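Local coordinates for protein succinate-acetate/proton symporter SatP (PDB 5ZUG) that forms a hexameric membrane channel for acetate and probably also carries succinate together with protons, at residues A[73-77]-A[108-112]; A[121-125]-A[184-188]. One frame throughout, in Å; residues are numbered along the deposited sequence.

Interaction 1: residues A[73-77]-A[108-112]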
loop_
_atom_site.group_PDB
_atom_site.type_symbol
_atom_site.label_atom_id
_atom_site.label_comp_id
_atom_site.label_asym_id
_atom_site.label_seq_id
_atom_site.Cartn_x
_atom_site.Cartn_y
_atom_site.Cartn_z
ATOM N N SER A 73 1.326 -2.589 18.073
ATOM C CA SER A 73 0.140 -3.268 18.601
ATOM C C SER A 73 -1.002 -2.297 18.887
ATOM O O SER A 73 -2.153 -2.589 18.567
ATOM C CB SER A 73 0.487 -4.046 19.861
ATOM O OG SER A 73 1.332 -5.112 19.527
ATOM N N TYR A 74 -0.709 -1.135 19.466
ATOM C CA TYR A 74 -1.766 -0.200 19.824
ATOM C C TYR A 74 -2.327 0.532 18.620
ATOM O O TYR A 74 -3.484 0.964 18.662
ATOM C CB TYR A 74 -1.275 0.806 20.845
ATOM C CG TYR A 74 -1.043 0.203 22.192
ATOM C CD1 TYR A 74 -2.064 -0.503 22.865
ATOM C CD2 TYR A 74 0.216 0.297 22.783
ATOM C CE1 TYR A 74 -1.832 -1.052 24.117
ATOM C CE2 TYR A 74 0.469 -0.247 24.014
ATOM C CZ TYR A 74 -0.541 -0.922 24.681
ATOM O OH TYR A 74 -0.198 -1.450 25.907
ATOM N N GLY A 75 -1.510 0.778 17.594
ATOM C CA GLY A 75 -2.056 1.239 16.330
ATOM C C GLY A 75 -3.021 0.232 15.744
ATOM O O GLY A 75 -4.070 0.595 15.219
ATOM N N SER A 76 -2.680 -1.050 15.840
ATOM C CA SER A 76 -3.600 -2.110 15.435
ATOM C C SER A 76 -4.844 -2.167 16.316
ATOM O O SER A 76 -5.938 -2.428 15.806
ATOM C CB SER A 76 -2.894 -3.468 15.433
ATOM O OG SER A 76 -1.879 -3.512 14.450
ATOM N N PHE A 77 -4.704 -1.954 17.632
ATOM C CA PHE A 77 -5.882 -1.931 18.496
ATOM C C PHE A 77 -6.874 -0.878 18.029
ATOM O O PHE A 77 -8.071 -1.147 17.904
ATOM C CB PHE A 77 -5.510 -1.637 19.940
ATOM C CG PHE A 77 -6.673 -1.113 20.753
ATOM C CD1 PHE A 77 -7.610 -1.992 21.295
ATOM C CD2 PHE A 77 -6.842 0.255 20.969
ATOM C CE1 PHE A 77 -8.698 -1.522 22.048
ATOM C CE2 PHE A 77 -7.921 0.726 21.710
ATOM C CZ PHE A 77 -8.856 -0.177 22.253
ATOM N N TRP A 108 -6.323 -6.657 25.990
ATOM C CA TRP A 108 -5.421 -5.529 25.762
ATOM C C TRP A 108 -4.898 -4.991 27.092
ATOM O O TRP A 108 -3.778 -4.470 27.169
ATOM C CB TRP A 108 -6.115 -4.429 24.936
ATOM C CG TRP A 108 -6.272 -4.789 23.449
ATOM C CD1 TRP A 108 -7.405 -5.236 22.828
ATOM C CD2 TRP A 108 -5.260 -4.747 22.433
ATOM N NE1 TRP A 108 -7.165 -5.466 21.499
ATOM C CE2 TRP A 108 -5.856 -5.182 21.228
ATOM C CE3 TRP A 108 -3.906 -4.381 22.421
ATOM C CZ2 TRP A 108 -5.143 -5.259 20.018
ATOM C CZ3 TRP A 108 -3.202 -4.458 21.222
ATOM C CH2 TRP A 108 -3.821 -4.895 20.039
ATOM N N GLY A 109 -5.697 -5.126 28.155
ATOM C CA GLY A 109 -5.213 -4.817 29.494
ATOM C C GLY A 109 -4.089 -5.728 29.971
ATOM O O GLY A 109 -3.157 -5.268 30.637
ATOM N N VAL A 110 -4.196 -7.045 29.717
ATOM C CA VAL A 110 -3.111 -7.934 30.152
ATOM C C VAL A 110 -1.852 -7.689 29.320
ATOM O O VAL A 110 -0.742 -7.672 29.862
ATOM C CB VAL A 110 -3.533 -9.424 30.160
ATOM C CG1 VAL A 110 -2.354 -10.327 30.497
ATOM C CG2 VAL A 110 -4.717 -9.708 31.072
ATOM N N PHE A 111 -1.999 -7.462 28.000
ATOM C CA PHE A 111 -0.847 -7.075 27.177
ATOM C C PHE A 111 -0.176 -5.834 27.737
ATOM O O PHE A 111 1.049 -5.786 27.861
ATOM C CB PHE A 111 -1.247 -6.822 25.722
ATOM C CG PHE A 111 -0.164 -6.125 24.915
ATOM C CD1 PHE A 111 1.005 -6.807 24.532
ATOM C CD2 PHE A 111 -0.291 -4.779 24.577
ATOM C CE1 PHE A 111 2.014 -6.170 23.805
ATOM C CE2 PHE A 111 0.719 -4.126 23.863
ATOM C CZ PHE A 111 1.880 -4.830 23.472
ATOM N N THR A 112 -0.972 -4.816 28.085
ATOM C CA THR A 112 -0.426 -3.582 28.651
ATOM C C THR A 112 0.241 -3.821 30.002
ATOM O O THR A 112 1.245 -3.182 30.324
ATOM C CB THR A 112 -1.536 -2.539 28.784
ATOM O OG1 THR A 112 -2.177 -2.363 27.516
ATOM C CG2 THR A 112 -0.997 -1.211 29.270
#
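Ser73 meets the indole of Trp108 with its backbone rather than its hydroxyl: its carbonyl O lies 3.2 Å from Trp108 CH2, while its CB sits at the edge of the same ring system and also touches CZ of Phe111. The hydroxyl turns back to the carbonyl of Thr69 and also bonds Tyr47 of a neighbouring subunit. Tyr74 carries the polar link. With CG anti to its own carbonyl carbon (chi1 -70°), the ring stretches across the gap until OH donates to Thr112 OG1 at 2.7 Å, close to the plane of the tyrosine ring. Thr112 OG1 in turn donates to Trp108 O, one turn back, so the two hydroxyls form a short chain of hydrogen bonds that ends on a helix carbonyl; that oxygen also takes the backbone N of Thr112, which arrives from the opposite face of its plane. Phe111 turns an edge to the face of Tyr74 in an offset edge-to-face pair, planes at 62°, with CE2 3.5 Å from Tyr74 CZ. One turn further on, Phe77 lies over one face of Trp108. Its CB stands 3.6 Å from the centroid of the six-membered ring, a CH-pi contact almost on the normal, and its ring edge is turned to the five-membered ring, CD1 being 3.5 Å from Trp108 NE1. With an alanine in place of Trp108, Phe77 would probably lose the face it rests on and a gap would open beside Ser73. Helices 65-86 and 98-117 run antiparallel here, their local axes 12.2 Å apart, a wide spacing bridged by large aromatic side chains. Tyr74 also touches the bound nonyl glucoside, so this antiparallel transmembrane helix pair contributes to the detergent pocket of the subunit.

Interaction 2: residues A[121-125]-A[184-188]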
loop_
_atom_site.group_PDB
_atom_site.type_symbol
_atom_site.label_atom_id
_atom_site.label_comp_id
_atom_site.label_asym_id
_atom_site.label_seq_id
_atom_site.Cartn_x
_atom_site.Cartn_y
_atom_site.Cartn_z
ATOM N N LYS A 121 13.072 0.533 33.280
ATOM C CA LYS A 121 14.306 1.276 33.077
ATOM C C LYS A 121 14.090 2.514 32.218
ATOM O O LYS A 121 15.020 3.319 32.063
ATOM C CB LYS A 121 15.383 0.379 32.456
ATOM C CG LYS A 121 15.695 -0.865 33.290
ATOM C CD LYS A 121 16.683 -1.761 32.578
ATOM C CE LYS A 121 17.976 -1.012 32.284
ATOM N NZ LYS A 121 18.996 -1.886 31.626
ATOM N N GLY A 122 12.897 2.675 31.644
ATOM C CA GLY A 122 12.597 3.859 30.878
ATOM C C GLY A 122 12.168 4.997 31.774
ATOM O O GLY A 122 12.060 4.861 32.992
ATOM N N ALA A 123 11.841 6.116 31.135
ATOM C CA ALA A 123 11.495 7.340 31.832
ATOM C C ALA A 123 10.281 7.151 32.746
ATOM O O ALA A 123 9.518 6.187 32.636
ATOM C CB ALA A 123 11.231 8.446 30.825
ATOM N N ARG A 124 10.105 8.119 33.657
ATOM C CA ARG A 124 9.099 7.997 34.714
ATOM C C ARG A 124 7.693 8.245 34.170
ATOM O O ARG A 124 6.757 7.517 34.511
ATOM C CB ARG A 124 9.435 8.962 35.867
ATOM C CG ARG A 124 9.675 8.317 37.261
ATOM C CD ARG A 124 10.832 8.998 38.080
ATOM N NE ARG A 124 10.644 10.439 38.346
ATOM C CZ ARG A 124 11.593 11.273 38.797
ATOM N NH1 ARG A 124 11.308 12.562 38.996
ATOM N NH2 ARG A 124 12.826 10.832 39.041
ATOM N N VAL A 125 7.524 9.263 33.319
ATOM C CA VAL A 125 6.244 9.452 32.633
ATOM C C VAL A 125 5.889 8.231 31.785
ATOM O O VAL A 125 4.721 7.832 31.722
ATOM C CB VAL A 125 6.255 10.734 31.781
ATOM C CG1 VAL A 125 4.940 10.870 31.047
ATOM C CG2 VAL A 125 6.485 11.947 32.655
ATOM N N LEU A 184 11.447 20.094 29.518
ATOM C CA LEU A 184 10.281 19.496 30.164
ATOM C C LEU A 184 10.705 18.251 30.929
ATOM O O LEU A 184 11.225 17.304 30.311
ATOM C CB LEU A 184 9.199 19.133 29.140
ATOM C CG LEU A 184 8.442 20.285 28.481
ATOM C CD1 LEU A 184 7.348 19.746 27.576
ATOM C CD2 LEU A 184 7.864 21.242 29.514
ATOM N N PRO A 185 10.471 18.175 32.241
ATOM C CA PRO A 185 10.925 17.006 33.011
ATOM C C PRO A 185 10.122 15.757 32.687
ATOM O O PRO A 185 8.887 15.760 32.688
ATOM C CB PRO A 185 10.754 17.441 34.471
ATOM C CG PRO A 185 10.623 18.924 34.414
ATOM C CD PRO A 185 9.979 19.249 33.114
ATOM N N ILE A 186 10.859 14.675 32.460
ATOM C CA ILE A 186 10.342 13.379 32.061
ATOM C C ILE A 186 10.708 12.289 33.064
ATOM O O ILE A 186 9.898 11.395 33.346
ATOM C CB ILE A 186 10.858 13.027 30.642
ATOM C CG1 ILE A 186 10.258 13.980 29.607
ATOM C CG2 ILE A 186 10.632 11.604 30.267
ATOM C CD1 ILE A 186 10.809 13.763 28.216
ATOM N N GLY A 187 11.946 12.313 33.573
ATOM C CA GLY A 187 12.407 11.326 34.522
ATOM C C GLY A 187 13.273 10.243 33.916
ATOM O O GLY A 187 13.037 9.060 34.178
ATOM N N GLU A 188 14.269 10.614 33.109
ATOM C CA GLU A 188 15.114 9.599 32.508
ATOM C C GLU A 188 15.742 8.769 33.627
ATOM O O GLU A 188 16.447 7.790 33.382
ATOM C CB GLU A 188 16.209 10.205 31.626
ATOM C CG GLU A 188 15.830 11.364 30.715
ATOM C CD GLU A 188 17.081 12.129 30.242
ATOM O OE1 GLU A 188 18.041 12.277 31.044
ATOM O OE2 GLU A 188 17.117 12.570 29.071
#
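The start of helix 124-146 is met here by the C-terminal tail that follows helix 149-179, and the first amide groups of the helix turn to carbonyls of that tail. Val125 N makes the firm bond, to Ile186 O at 3.2 Å and nearly straight, with an N-H...O angle of 165°. Arg124 N leans on two acceptors at once, Ile186 O and Gly187 O, the latter at 3.1 Å, but both bonds are bent and weak. Ile186 O is therefore shared by two successive amides. Ala123 holds the N-cap position, and amides in the first turn of a helix have no preceding turn to supply their acceptors; the tail provides carbonyls from another part of the chain, where the partial positive charge of the helix start would probably favour them. Ala123 adds a CA-H...O contact, its CA 3.3 Å from Gly187 O. On the apolar side its methyl CB meets Ile186 CG2, 3.3 Å away, a branch that lies anti to the isoleucine's backbone N. Val125 brings CG2 to 3.5 Å from Ile186 O, beside the amide bond, and both Val125 and Ile186 also rest on Leu169 of helix 149-179. Gly187 has backbone angles, phi 101° and psi 48°, that call for glycine, and a side chain here would probably crowd Arg124 CB. Arg124 itself bends at chi2 and chi3, bringing one face of its guanidinium over Gly187 CA, offset toward the rim. Just before this meeting point the tail is tied to helix 149-179, where Pro185 O accepts from Tyr168 OH and Leu184 N bonds Asn176 OD1.

How the interactions relate
Interaction 1 closes along the chain before interaction 2 opens: helices 65-86 and 98-117 pair first, and helix 124-146 follows directly after helix 98-117. The two centres lie about 22 Å apart and the nearest atoms about 11 Å apart, so they do not touch. Interaction 1 is buried, its centre about 8 Å from the centre of the chain, while interaction 2 is at the surface, its centre about 18 Å out. Helix 124-146 connects them: it begins in 121-125, and further along its Phe130, Leu133, Thr134 and Phe137 pack on 73-77 and 108-112. One contact thus joins helices inside the bundle, and the other fastens the C-terminal tail to the N-terminal start of helix 124-146.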